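Long-range contacts in trehalose-6-phosphate phosphatase (Neosartorya fumigata, PDB 5DXO), which is a phosphatase of the haloacid dehalogenase (HAD) superfamily, with a magnesium-binding core domain built round a largely parallel sheet and a smaller alpha/beta cap: residues R16-R21 against A208-L213; F25-T30 against I64-D69; R46-L51 against M77-E82; G129-R134 against Y143-P148. One frame throughout, in Å; residues are numbered along the deposited sequence.

Contact 1: residues R16-R21 against A208-L213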
loop_
_atom_site.group_PDB
_atom_site.type_symbol
_atom_site.label_atom_id
_atom_site.label_comp_id
_atom_site.label_asym_id
_atom_site.label_seq_id
_atom_site.Cartn_x
_atom_site.Cartn_y
_atom_site.Cartn_z
ATOM N N ARG A 16 -13.209 21.515 -0.549
ATOM C CA ARG A 16 -13.957 22.565 0.143
ATOM C C ARG A 16 -15.338 22.088 0.576
ATOM O O ARG A 16 -15.811 22.448 1.656
ATOM C CB ARG A 16 -14.076 23.816 -0.745
ATOM C CG ARG A 16 -12.780 24.612 -0.856
ATOM C CD ARG A 16 -12.966 25.941 -1.595
ATOM N NE ARG A 16 -11.842 26.845 -1.343
ATOM C CZ ARG A 16 -11.199 27.546 -2.277
ATOM N NH1 ARG A 16 -11.562 27.462 -3.551
ATOM N NH2 ARG A 16 -10.187 28.338 -1.932
ATOM N N LYS A 17 -15.970 21.247 -0.242
ATOM C CA LYS A 17 -17.310 20.748 0.065
ATOM C C LYS A 17 -17.363 19.605 1.108
ATOM O O LYS A 17 -18.365 19.446 1.808
ATOM C CB LYS A 17 -17.986 20.294 -1.233
ATOM C CG LYS A 17 -19.425 19.844 -1.057
ATOM C CD LYS A 17 -20.221 19.883 -2.362
ATOM C CE LYS A 17 -19.686 18.910 -3.387
ATOM N NZ LYS A 17 -18.781 19.583 -4.356
ATOM N N ALA A 18 -16.296 18.811 1.221
ATOM C CA ALA A 18 -16.317 17.623 2.088
ATOM C C ALA A 18 -16.229 17.953 3.576
ATOM O O ALA A 18 -15.405 18.781 3.978
ATOM C CB ALA A 18 -15.172 16.684 1.706
ATOM N N ARG A 19 -17.034 17.289 4.405
ATOM C CA ARG A 19 -16.959 17.530 5.858
ATOM C C ARG A 19 -15.781 16.787 6.488
ATOM O O ARG A 19 -15.112 17.331 7.356
ATOM C CB ARG A 19 -18.274 17.155 6.562
ATOM C CG ARG A 19 -18.694 15.722 6.501
ATOM C CD ARG A 19 -20.125 15.542 7.038
ATOM N NE ARG A 19 -20.204 15.602 8.497
ATOM C CZ ARG A 19 -19.880 14.591 9.309
ATOM N NH1 ARG A 19 -19.428 13.442 8.806
ATOM N NH2 ARG A 19 -20.000 14.725 10.626
ATOM N N LYS A 20 -15.511 15.567 6.020
ATOM C CA LYS A 20 -14.315 14.826 6.435
ATOM C C LYS A 20 -13.519 14.358 5.210
ATOM O O LYS A 20 -14.089 14.148 4.130
ATOM C CB LYS A 20 -14.697 13.634 7.320
ATOM C CG LYS A 20 -15.016 14.017 8.782
ATOM C CD LYS A 20 -13.733 14.271 9.596
ATOM C CE LYS A 20 -14.042 14.756 11.028
ATOM N NZ LYS A 20 -12.922 14.540 11.976
ATOM N N ARG A 21 -12.200 14.225 5.355
ATOM C CA ARG A 21 -11.371 13.931 4.183
ATOM C C ARG A 21 -10.321 12.892 4.532
ATOM O O ARG A 21 -9.812 12.874 5.649
ATOM C CB ARG A 21 -10.710 15.219 3.655
ATOM C CG ARG A 21 -11.721 16.362 3.442
ATOM C CD ARG A 21 -11.099 17.637 2.971
ATOM N NE ARG A 21 -10.409 18.295 4.069
ATOM C CZ ARG A 21 -10.723 19.481 4.577
ATOM N NH1 ARG A 21 -11.714 20.211 4.080
ATOM N NH2 ARG A 21 -10.006 19.943 5.574
ATOM N N ALA A 208 -19.020 8.145 6.002
ATOM C CA ALA A 208 -17.948 7.934 5.030
ATOM C C ALA A 208 -17.320 9.281 4.601
ATOM O O ALA A 208 -18.032 10.276 4.436
ATOM C CB ALA A 208 -18.484 7.167 3.817
ATOM N N PRO A 209 -15.981 9.327 4.450
ATOM C CA PRO A 209 -15.335 10.573 4.003
ATOM C C PRO A 209 -15.856 11.011 2.642
ATOM O O PRO A 209 -16.081 10.167 1.764
ATOM C CB PRO A 209 -13.846 10.193 3.919
ATOM C CG PRO A 209 -13.862 8.691 3.731
ATOM C CD PRO A 209 -15.006 8.229 4.596
ATOM N N GLU A 210 -16.052 12.313 2.460
ATOM C CA GLU A 210 -16.591 12.806 1.207
ATOM C C GLU A 210 -15.505 13.348 0.289
ATOM O O GLU A 210 -15.793 13.917 -0.759
ATOM C CB GLU A 210 -17.637 13.888 1.481
ATOM C CG GLU A 210 -18.820 13.407 2.307
ATOM C CD GLU A 210 -19.733 14.549 2.724
ATOM O OE1 GLU A 210 -19.221 15.561 3.252
ATOM O OE2 GLU A 210 -20.960 14.443 2.502
ATOM N N PHE A 211 -14.252 13.151 0.682
ATOM C CA PHE A 211 -13.113 13.473 -0.162
ATOM C C PHE A 211 -12.064 12.412 0.129
ATOM O O PHE A 211 -11.730 12.186 1.282
ATOM C CB PHE A 211 -12.580 14.882 0.137
ATOM C CG PHE A 211 -11.309 15.245 -0.611
ATOM C CD1 PHE A 211 -11.359 15.994 -1.774
ATOM C CD2 PHE A 211 -10.059 14.855 -0.127
ATOM C CE1 PHE A 211 -10.179 16.345 -2.452
ATOM C CE2 PHE A 211 -8.887 15.188 -0.790
ATOM C CZ PHE A 211 -8.935 15.941 -1.948
ATOM N N VAL A 212 -11.588 11.730 -0.907
ATOM C CA VAL A 212 -10.493 10.772 -0.740
ATOM C C VAL A 212 -9.449 11.014 -1.816
ATOM O O VAL A 212 -9.774 10.991 -2.987
ATOM C CB VAL A 212 -10.985 9.287 -0.835
ATOM C CG1 VAL A 212 -9.787 8.284 -0.620
ATOM C CG2 VAL A 212 -12.087 9.030 0.127
ATOM N N LEU A 213 -8.199 11.256 -1.414
ATOM C CA LEU A 213 -7.091 11.408 -2.351
ATOM C C LEU A 213 -6.100 10.299 -2.080
ATOM O O LEU A 213 -5.587 10.170 -0.976
ATOM C CB LEU A 213 -6.410 12.762 -2.210
ATOM C CG LEU A 213 -5.185 13.091 -3.071
ATOM C CD1 LEU A 213 -5.512 13.062 -4.561
ATOM C CD2 LEU A 213 -4.660 14.443 -2.665
#
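R19 and E210 make the straighter of the two hydrogen bonds that join these segments. The backbone N of R19 donates to E210 OE1 at 3.0 Å and 170°, meeting the oxygen nearly along its C-O axis. E210 gets there because its CG stands beside the backbone N (chi1 -60°) and the rest of the chain runs out extended. The guanidinium of R19 takes no share in this bond: its NE stays 5.3 Å from OE1, and the side chain touches the carboxylate oxygen with CG instead. The second bond is longer and more bent, E210 N reaching K20 O at 3.2 Å and 143°.

Apolar contacts lie beside these bonds. The methyl of A18, the first residue to leave the geometry of helix 8-17, sits 3.5 Å (CB) from F211 CB and also against E210 CB. R21 CG also reaches F211 CB, at 3.7 Å. R21 thus offers its aliphatic base to F211, while its guanidinium, nearly perpendicular to the ring, continues to D57 and N60 and makes a cation-pi contact with Y15. R21 CA also makes a CA-H...O contact with F211 O.

A short loop, A18 to K20, leads from helix 8-17 into strand 21-26, which enters the core sheet alongside strand 211-216, two parallel neighbours at the centre of a Rossmann-like HAD fold.

Contact 2: residues F25-T30 against I64-D69. With MG (magnesium ion), chain C.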
loop_
_atom_site.group_PDB
_atom_site.type_symbol
_atom_site.label_atom_id
_atom_site.label_comp_id
_atom_site.label_asym_id
_atom_site.label_seq_id
_atom_site.Cartn_x
_atom_site.Cartn_y
_atom_site.Cartn_z
ATOM N N PHE A 25 -1.175 8.402 1.151
ATOM C CA PHE A 25 0.043 8.689 0.392
ATOM C C PHE A 25 1.028 7.522 0.449
ATOM O O PHE A 25 1.472 7.153 1.524
ATOM C CB PHE A 25 0.782 9.919 0.946
ATOM C CG PHE A 25 0.025 11.215 0.845
ATOM C CD1 PHE A 25 -0.492 11.651 -0.353
ATOM C CD2 PHE A 25 -0.123 12.025 1.955
ATOM C CE1 PHE A 25 -1.177 12.884 -0.426
ATOM C CE2 PHE A 25 -0.792 13.251 1.872
ATOM C CZ PHE A 25 -1.321 13.669 0.695
ATOM N N ASP A 26 1.383 6.958 -0.699
ATOM C CA ASP A 26 2.638 6.219 -0.784
ATOM C C ASP A 26 3.815 7.147 -0.426
ATOM O O ASP A 26 3.705 8.368 -0.575
ATOM C CB ASP A 26 2.812 5.636 -2.180
ATOM C CG ASP A 26 4.164 4.964 -2.359
ATOM O OD1 ASP A 26 4.498 4.051 -1.573
ATOM O OD2 ASP A 26 4.899 5.399 -3.248
ATOM N N TYR A 27 4.939 6.610 0.058
ATOM C CA TYR A 27 6.052 7.495 0.386
ATOM C C TYR A 27 7.071 7.612 -0.765
ATOM O O TYR A 27 7.110 8.623 -1.465
ATOM C CB TYR A 27 6.756 7.039 1.676
ATOM C CG TYR A 27 7.909 7.942 2.070
ATOM C CD1 TYR A 27 7.714 9.301 2.279
ATOM C CD2 TYR A 27 9.202 7.439 2.208
ATOM C CE1 TYR A 27 8.765 10.135 2.621
ATOM C CE2 TYR A 27 10.258 8.264 2.551
ATOM C CZ TYR A 27 10.035 9.608 2.756
ATOM O OH TYR A 27 11.071 10.443 3.094
ATOM N N ASP A 28 7.894 6.585 -0.952
ATOM C CA ASP A 28 8.953 6.621 -1.975
ATOM C C ASP A 28 8.420 6.714 -3.410
ATOM O O ASP A 28 7.610 5.881 -3.841
ATOM C CB ASP A 28 9.850 5.389 -1.825
ATOM C CG ASP A 28 10.703 5.442 -0.557
ATOM O OD1 ASP A 28 11.539 6.363 -0.455
ATOM O OD2 ASP A 28 10.533 4.572 0.337
ATOM N N GLY A 29 8.868 7.736 -4.137
ATOM C CA GLY A 29 8.463 7.934 -5.516
ATOM C C GLY A 29 7.184 8.735 -5.660
ATOM O O GLY A 29 6.742 9.021 -6.775
ATOM N N THR A 30 6.603 9.103 -4.521
ATOM C CA THR A 30 5.325 9.805 -4.482
ATOM C C THR A 30 5.464 11.122 -3.731
ATOM O O THR A 30 5.254 12.198 -4.285
ATOM C CB THR A 30 4.243 8.921 -3.831
ATOM O OG1 THR A 30 4.084 7.709 -4.604
ATOM C CG2 THR A 30 2.914 9.654 -3.753
ATOM N N ILE A 64 0.375 7.771 5.771
ATOM C CA ILE A 64 1.595 7.483 5.029
ATOM C C ILE A 64 1.755 5.972 4.980
ATOM O O ILE A 64 1.814 5.303 6.020
ATOM C CB ILE A 64 2.852 8.103 5.671
ATOM C CG1 ILE A 64 2.588 9.543 6.132
ATOM C CG2 ILE A 64 4.003 8.052 4.699
ATOM C CD1 ILE A 64 2.307 10.525 4.990
ATOM N N ILE A 65 1.820 5.436 3.767
ATOM C CA ILE A 65 1.797 3.995 3.576
ATOM C C ILE A 65 3.091 3.589 2.885
ATOM O O ILE A 65 3.350 4.007 1.759
ATOM C CB ILE A 65 0.573 3.589 2.769
ATOM C CG1 ILE A 65 -0.668 4.242 3.401
ATOM C CG2 ILE A 65 0.457 2.060 2.674
ATOM C CD1 ILE A 65 -1.951 3.902 2.728
ATOM N N SER A 66 3.921 2.805 3.576
ATOM C CA SER A 66 5.301 2.611 3.131
ATOM C C SER A 66 5.852 1.220 3.439
ATOM O O SER A 66 5.400 0.561 4.372
ATOM C CB SER A 66 6.183 3.674 3.780
ATOM O OG SER A 66 7.535 3.511 3.419
ATOM N N GLY A 67 6.829 0.782 2.643
ATOM C CA GLY A 67 7.526 -0.465 2.912
ATOM C C GLY A 67 8.617 -0.281 3.952
ATOM O O GLY A 67 9.159 -1.250 4.494
ATOM N N ARG A 68 8.927 0.973 4.244
ATOM C CA ARG A 68 9.971 1.331 5.198
ATOM C C ARG A 68 9.740 0.787 6.601
ATOM O O ARG A 68 8.605 0.681 7.065
ATOM C CB ARG A 68 10.103 2.845 5.289
ATOM C CG ARG A 68 10.470 3.520 3.995
ATOM C CD ARG A 68 11.940 3.481 3.745
ATOM N NE ARG A 68 12.264 4.366 2.637
ATOM C CZ ARG A 68 13.472 4.851 2.399
ATOM N NH1 ARG A 68 14.486 4.544 3.205
ATOM N NH2 ARG A 68 13.662 5.647 1.356
ATOM N N ASP A 69 10.832 0.486 7.294
ATOM C CA ASP A 69 10.742 -0.065 8.635
ATOM C C ASP A 69 10.103 0.920 9.613
ATOM O O ASP A 69 10.125 2.139 9.422
ATOM C CB ASP A 69 12.126 -0.484 9.132
ATOM C CG ASP A 69 12.819 -1.437 8.171
ATOM O OD1 ASP A 69 12.908 -2.651 8.484
ATOM O OD2 ASP A 69 13.264 -0.974 7.094
HETATM MG MG MG C . 6.461 4.307 -4.170
HETATM O O HOH W 1 6.961 3.276 -2.476
HETATM O O HOH W 2 7.817 4.070 0.755
HETATM O O HOH W 3 7.887 3.315 -5.370
HETATM O O HOH W 4 4.996 3.080 -4.556
#
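D28 and R68 face each other at the rim of the magnesium site, where D26, D28 and T30 fit the DxDx(T/V) pattern of HAD phosphatases at the end of a central strand. D26 OD2 binds the magnesium ion at 2.1 Å and the backbone O of D28 binds it at 2.0 Å; three waters and D217 complete the shell. T30 OG1 steadies D26 by donating to the anti lone pair of OD2, and K190 pairs with OD1.

With its backbone O on the metal, D28 turns its carboxylate to R68, which grips it side-on with two nitrogens. R68 NH2 donates to D28 OD1 at 2.9 Å and 176°, within the guanidinium plane, while NE meets the syn lone pair of OD2 at a slight tilt. The carboxylate and guanidinium planes lie 31° apart, and the bend of R68 at chi2 (-83°) swings the group across. A water also donates to D28 OD2 at 2.8 Å, accepts from D28 N and bonds S66 OG, whose oxygen closes an ST turn with R68 N.

Behind the site the strands pair in parallel: I65 N donates to F25 O at 2.8 Å, and F25 CD2 packs on I64 CD1. Strands 21-26 and 60-65 are joined by helix 45-56 as a beta-alpha-beta unit; L51 and L54 of that helix cover F25, while K190 and I193 of helix 190-199 cover I65.

Contact 3: residues R46-L51 against M77-E82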
loop_
_atom_site.group_PDB
_atom_site.type_symbol
_atom_site.label_atom_id
_atom_site.label_comp_id
_atom_site.label_asym_id
_atom_site.label_seq_id
_atom_site.Cartn_x
_atom_site.Cartn_y
_atom_site.Cartn_z
ATOM N N ARG A 46 10.463 20.617 3.495
ATOM C CA ARG A 46 9.290 21.054 2.733
ATOM C C ARG A 46 8.197 19.977 2.714
ATOM O O ARG A 46 7.015 20.278 2.884
ATOM C CB ARG A 46 9.690 21.415 1.302
ATOM C CG ARG A 46 8.591 22.071 0.475
ATOM C CD ARG A 46 9.120 22.396 -0.914
ATOM N NE ARG A 46 9.796 21.234 -1.494
ATOM C CZ ARG A 46 10.842 21.287 -2.318
ATOM N NH1 ARG A 46 11.353 22.458 -2.685
ATOM N NH2 ARG A 46 11.380 20.162 -2.778
ATOM N N VAL A 47 8.597 18.731 2.486
ATOM C CA VAL A 47 7.662 17.609 2.606
ATOM C C VAL A 47 7.051 17.520 4.021
ATOM O O VAL A 47 5.834 17.451 4.177
ATOM C CB VAL A 47 8.352 16.284 2.252
ATOM C CG1 VAL A 47 7.439 15.104 2.554
ATOM C CG2 VAL A 47 8.743 16.276 0.773
ATOM N N LEU A 48 7.890 17.565 5.050
ATOM C CA LEU A 48 7.401 17.444 6.423
ATOM C C LEU A 48 6.463 18.589 6.804
ATOM O O LEU A 48 5.436 18.375 7.457
ATOM C CB LEU A 48 8.573 17.382 7.396
ATOM C CG LEU A 48 9.432 16.120 7.310
ATOM C CD1 LEU A 48 10.678 16.248 8.198
ATOM C CD2 LEU A 48 8.616 14.882 7.681
ATOM N N ARG A 49 6.828 19.801 6.397
ATOM C CA ARG A 49 6.028 20.990 6.645
ATOM C C ARG A 49 4.673 20.908 5.931
ATOM O O ARG A 49 3.638 21.322 6.453
ATOM C CB ARG A 49 6.800 22.230 6.169
ATOM C CG ARG A 49 6.590 23.495 6.983
ATOM C CD ARG A 49 7.551 24.605 6.535
ATOM N NE ARG A 49 7.480 24.857 5.094
ATOM C CZ ARG A 49 8.540 24.917 4.290
ATOM N NH1 ARG A 49 9.762 24.755 4.788
ATOM N NH2 ARG A 49 8.381 25.146 2.991
ATOM N N THR A 50 4.691 20.387 4.713
ATOM C CA THR A 50 3.473 20.267 3.930
ATOM C C THR A 50 2.534 19.250 4.574
ATOM O O THR A 50 1.342 19.498 4.710
ATOM C CB THR A 50 3.782 19.868 2.485
ATOM O OG1 THR A 50 4.643 20.854 1.906
ATOM C CG2 THR A 50 2.501 19.791 1.676
ATOM N N LEU A 51 3.090 18.126 5.003
ATOM C CA LEU A 51 2.305 17.095 5.677
ATOM C C LEU A 51 1.812 17.554 7.041
ATOM O O LEU A 51 0.669 17.283 7.414
ATOM C CB LEU A 51 3.124 15.816 5.835
ATOM C CG LEU A 51 3.487 15.050 4.565
ATOM C CD1 LEU A 51 4.533 14.010 4.913
ATOM C CD2 LEU A 51 2.262 14.393 3.939
ATOM N N MET A 77 8.862 10.694 10.609
ATOM C CA MET A 77 7.454 11.102 10.482
ATOM C C MET A 77 6.750 11.210 11.829
ATOM O O MET A 77 5.866 12.050 12.017
ATOM C CB MET A 77 6.681 10.105 9.625
ATOM C CG MET A 77 7.253 9.872 8.261
ATOM S SD MET A 77 6.668 11.089 7.099
ATOM C CE MET A 77 7.083 10.263 5.586
ATOM N N GLY A 78 7.138 10.327 12.748
ATOM C CA GLY A 78 6.441 10.121 14.003
ATOM C C GLY A 78 6.351 11.338 14.900
ATOM O O GLY A 78 5.504 11.397 15.789
ATOM N N HIS A 79 7.218 12.314 14.662
ATOM C CA HIS A 79 7.187 13.566 15.415
ATOM C C HIS A 79 6.019 14.469 15.000
ATOM O O HIS A 79 5.799 15.515 15.610
ATOM C CB HIS A 79 8.500 14.321 15.236
ATOM C CG HIS A 79 8.775 14.720 13.820
ATOM N ND1 HIS A 79 8.608 16.011 13.363
ATOM C CD2 HIS A 79 9.201 13.996 12.756
ATOM C CE1 HIS A 79 8.919 16.067 12.080
ATOM N NE2 HIS A 79 9.284 14.859 11.689
ATOM N N ILE A 80 5.303 14.080 13.943
ATOM C CA ILE A 80 4.024 14.700 13.585
ATOM C C ILE A 80 2.927 13.730 14.006
ATOM O O ILE A 80 2.507 12.861 13.218
ATOM C CB ILE A 80 3.905 14.998 12.066
ATOM C CG1 ILE A 80 5.037 15.910 11.593
ATOM C CG2 ILE A 80 2.560 15.623 11.748
ATOM C CD1 ILE A 80 5.045 16.135 10.096
ATOM N N PRO A 81 2.450 13.863 15.252
ATOM C CA PRO A 81 1.571 12.831 15.807
ATOM C C PRO A 81 0.229 12.697 15.080
ATOM O O PRO A 81 -0.434 11.682 15.276
ATOM C CB PRO A 81 1.368 13.290 17.261
ATOM C CG PRO A 81 1.585 14.757 17.220
ATOM C CD PRO A 81 2.674 14.965 16.205
ATOM N N GLU A 82 -0.151 13.676 14.260
ATOM C CA GLU A 82 -1.447 13.611 13.576
ATOM C C GLU A 82 -1.419 12.678 12.343
ATOM O O GLU A 82 -2.451 12.446 11.705
ATOM C CB GLU A 82 -1.908 15.008 13.165
ATOM C CG GLU A 82 -2.224 15.961 14.338
ATOM C CD GLU A 82 -0.974 16.604 14.929
ATOM O OE1 GLU A 82 0.132 16.439 14.355
ATOM O OE2 GLU A 82 -1.093 17.279 15.974
#
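L48 and H79 meet where helix 45-56, which packs on the core sheet of the HAD fold, faces the loop between helix 70-76 and strand 83-87. The leucine brings both methyls to one corner of the imidazole: CD1 lies 4.0 Å from H79 NE2, at the ring edge and near its plane, and the two side chains cross at about a right angle. No hydrogen bond links the segments; the contact is made by van der Waals touch.

Deeper in, the sulfur of M77 is shared by two leucines one helical turn apart, with L51 CD1 at 4.2 Å from M77 SD and L48 CD2 at much the same distance. Two successive bends in the methionine (chi1 -56°, chi2 -86°) carry SD toward the helix.

Several features set these side chains in place. Residues M77 to I80 form a type I beta turn, closed by I80 N donating to M77 O at 2.9 Å, which puts M77, H79 and I80 on the helix together. I80 CG1 lies over one face of the imidazole, offset toward its rim, and NE2 makes a weak hydrogen bond to the backbone O of W76. R94 holds G78 O from outside the turn.

L48 also leans on P43, and L51 and M77 on I64 of strand 60-65, while helix 259-270 covers T50. At the end of the turn I80 comes in alongside the helix, its CD1 resting 3.5 Å from the backbone O of L48.

Contact 4: residues G129-R134 against Y143-P148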
loop_
_atom_site.group_PDB
_atom_site.type_symbol
_atom_site.label_atom_id
_atom_site.label_comp_id
_atom_site.label_asym_id
_atom_site.label_seq_id
_atom_site.Cartn_x
_atom_site.Cartn_y
_atom_site.Cartn_z
ATOM N N GLY A 129 17.605 -27.191 -7.309
ATOM C CA GLY A 129 17.911 -25.805 -7.606
ATOM C C GLY A 129 17.027 -24.828 -6.849
ATOM O O GLY A 129 17.346 -23.637 -6.733
ATOM N N SER A 130 15.919 -25.330 -6.311
ATOM C CA SER A 130 14.962 -24.463 -5.636
ATOM C C SER A 130 15.289 -24.352 -4.160
ATOM O O SER A 130 16.037 -25.169 -3.620
ATOM C CB SER A 130 13.529 -24.977 -5.831
ATOM O OG SER A 130 13.290 -26.161 -5.083
ATOM N N PHE A 131 14.748 -23.335 -3.508
ATOM C CA PHE A 131 14.961 -23.192 -2.073
ATOM C C PHE A 131 13.890 -22.293 -1.485
ATOM O O PHE A 131 13.207 -21.568 -2.211
ATOM C CB PHE A 131 16.375 -22.638 -1.772
ATOM C CG PHE A 131 16.584 -21.223 -2.237
ATOM C CD1 PHE A 131 17.000 -20.959 -3.539
ATOM C CD2 PHE A 131 16.346 -20.159 -1.379
ATOM C CE1 PHE A 131 17.175 -19.649 -3.978
ATOM C CE2 PHE A 131 16.520 -18.857 -1.807
ATOM C CZ PHE A 131 16.931 -18.600 -3.105
ATOM N N ILE A 132 13.765 -22.328 -0.165
ATOM C CA ILE A 132 12.769 -21.530 0.541
ATOM C C ILE A 132 13.397 -20.314 1.222
ATOM O O ILE A 132 14.459 -20.430 1.817
ATOM C CB ILE A 132 12.052 -22.393 1.587
ATOM C CG1 ILE A 132 11.386 -23.598 0.903
ATOM C CG2 ILE A 132 11.023 -21.569 2.353
ATOM C CD1 ILE A 132 10.904 -24.642 1.880
ATOM N N GLU A 133 12.748 -19.152 1.125
ATOM C CA GLU A 133 13.174 -17.966 1.859
ATOM C C GLU A 133 12.071 -17.493 2.790
ATOM O O GLU A 133 10.952 -17.233 2.352
ATOM C CB GLU A 133 13.559 -16.835 0.896
ATOM C CG GLU A 133 13.951 -15.547 1.611
ATOM C CD GLU A 133 14.121 -14.384 0.658
ATOM O OE1 GLU A 133 13.627 -14.478 -0.493
ATOM O OE2 GLU A 133 14.749 -13.378 1.062
ATOM N N ARG A 134 12.368 -17.328 4.047
ATOM C CA ARG A 134 11.389 -16.840 4.974
ATOM C C ARG A 134 11.679 -15.398 5.333
ATOM O O ARG A 134 12.798 -15.044 5.566
ATOM C CB ARG A 134 11.404 -17.713 6.200
ATOM C CG ARG A 134 10.566 -17.230 7.340
ATOM C CD ARG A 134 10.736 -18.171 8.496
ATOM N NE ARG A 134 9.491 -18.606 9.082
ATOM C CZ ARG A 134 9.089 -19.851 9.091
ATOM N NH1 ARG A 134 9.814 -20.762 8.540
ATOM N NH2 ARG A 134 7.972 -20.186 9.650
ATOM N N TYR A 143 12.690 -20.781 -7.515
ATOM C CA TYR A 143 13.102 -21.921 -8.346
ATOM C C TYR A 143 13.822 -21.496 -9.616
ATOM O O TYR A 143 13.929 -22.277 -10.567
ATOM C CB TYR A 143 11.895 -22.816 -8.699
ATOM C CG TYR A 143 10.738 -22.093 -9.375
ATOM C CD1 TYR A 143 10.640 -22.028 -10.763
ATOM C CD2 TYR A 143 9.746 -21.481 -8.622
ATOM C CE1 TYR A 143 9.580 -21.361 -11.383
ATOM C CE2 TYR A 143 8.685 -20.818 -9.231
ATOM C CZ TYR A 143 8.608 -20.764 -10.607
ATOM O OH TYR A 143 7.549 -20.110 -11.203
ATOM N N ARG A 144 14.346 -20.272 -9.622
ATOM C CA ARG A 144 15.081 -19.776 -10.783
ATOM C C ARG A 144 16.195 -20.711 -11.251
ATOM O O ARG A 144 16.520 -20.731 -12.439
ATOM C CB ARG A 144 15.664 -18.385 -10.494
ATOM C CG ARG A 144 16.783 -18.339 -9.450
ATOM C CD ARG A 144 17.097 -16.881 -9.068
ATOM N NE ARG A 144 18.197 -16.751 -8.111
ATOM C CZ ARG A 144 18.048 -16.405 -6.832
ATOM N NH1 ARG A 144 16.840 -16.153 -6.341
ATOM N NH2 ARG A 144 19.108 -16.310 -6.043
ATOM N N ARG A 145 16.753 -21.522 -10.352
ATOM C CA ARG A 145 17.904 -22.364 -10.717
ATOM C C ARG A 145 17.553 -23.717 -11.334
ATOM O O ARG A 145 18.443 -24.439 -11.776
ATOM C CB ARG A 145 18.807 -22.608 -9.504
ATOM C CG ARG A 145 19.604 -21.385 -9.077
ATOM C CD ARG A 145 20.555 -21.694 -7.916
ATOM N NE ARG A 145 20.360 -20.774 -6.797
ATOM C CZ ARG A 145 21.285 -20.481 -5.882
ATOM N NH1 ARG A 145 22.505 -21.028 -5.937
ATOM N NH2 ARG A 145 20.985 -19.628 -4.908
ATOM N N ALA A 146 16.274 -24.073 -11.356
ATOM C CA ALA A 146 15.865 -25.297 -12.043
ATOM C C ALA A 146 15.719 -25.010 -13.528
ATOM O O ALA A 146 15.662 -23.844 -13.931
ATOM C CB ALA A 146 14.556 -25.827 -11.470
ATOM N N ASP A 147 15.639 -26.054 -14.349
ATOM C CA ASP A 147 15.262 -25.857 -15.748
ATOM C C ASP A 147 13.933 -25.113 -15.794
ATOM O O ASP A 147 13.010 -25.449 -15.043
ATOM C CB ASP A 147 15.154 -27.191 -16.489
ATOM C CG ASP A 147 14.420 -27.059 -17.815
ATOM O OD1 ASP A 147 14.979 -26.439 -18.749
ATOM O OD2 ASP A 147 13.287 -27.576 -17.925
ATOM N N PRO A 148 13.837 -24.081 -16.645
ATOM C CA PRO A 148 12.638 -23.236 -16.648
ATOM C C PRO A 148 11.349 -24.027 -16.870
ATOM O O PRO A 148 10.393 -23.798 -16.135
ATOM C CB PRO A 148 12.898 -22.261 -17.802
ATOM C CG PRO A 148 14.386 -22.169 -17.863
ATOM C CD PRO A 148 14.886 -23.554 -17.536
HETATM O O HOH W 5 16.502 -21.145 -7.449
#
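F131 and R144 meet edge to face: the ring turns its CE1-CZ edge to one face of the guanidinium, CZ standing 4.1 Å from R144 NH1, which lies near the plane of the ring. The two planes are perpendicular. R145 approaches the ring obliquely, its NH2 3.9 Å from F131 CE1 and its guanidinium 84° from the ring. Two positive groups thus lie close to one phenyl ring, while the ring of H142 meets F131 at a shallow angle.

The first torsions explain the approach. R144 has CG between its backbone N and carbonyl carbon (chi1 68°) and runs straight from there to NE, which carries its guanidinium to the F131 ring; F131 has the same chi1 setting, which tips its ring over toward the arginines.

Apart from the flat groups the contact is made by backbone and short side chains. R145 CB presses on the carbonyl O of G129 at 3.3 Å, and S130 CB meets Y143 CB at 3.9 Å. No direct hydrogen bond crosses, but one water does the joining, donating to G129 O at 2.7 Å and accepting from R145 N at 2.9 Å. The serine hydroxyl looks elsewhere, to T127 O.

Y143 to A146 form a type I beta turn, with A146 N bonded to Y143 O, and D147 then caps the start of helix 148-164 through Y150 N. The contact lies at the open end of the hairpin of strands 131-134 and 139-142, away from its connecting turn, in a four-stranded antiparallel sheet consistent with a HAD cap domain.

How the contacts relate
Contacts 1, 2 and 3 belong to the core domain and contact 4 probably to the cap. Contacts 1 and 2 lie at the two ends of strand 21-26, their centres 22 Å apart, and contact 1 encloses the other three along the chain. Contacts 2 and 3 interleave in sequence and touch in space, Y27 and I64 packing on M77 and F25 on L51, so that the metal-bearing strand end and helix 45-56 share one hydrophobic layer. Contact 4 follows them in series, its centre 30 Å from contact 2 and 48 Å from contact 1. The metal site thus belongs to the core, while contact 4 is a remote surface contact within the second sheet.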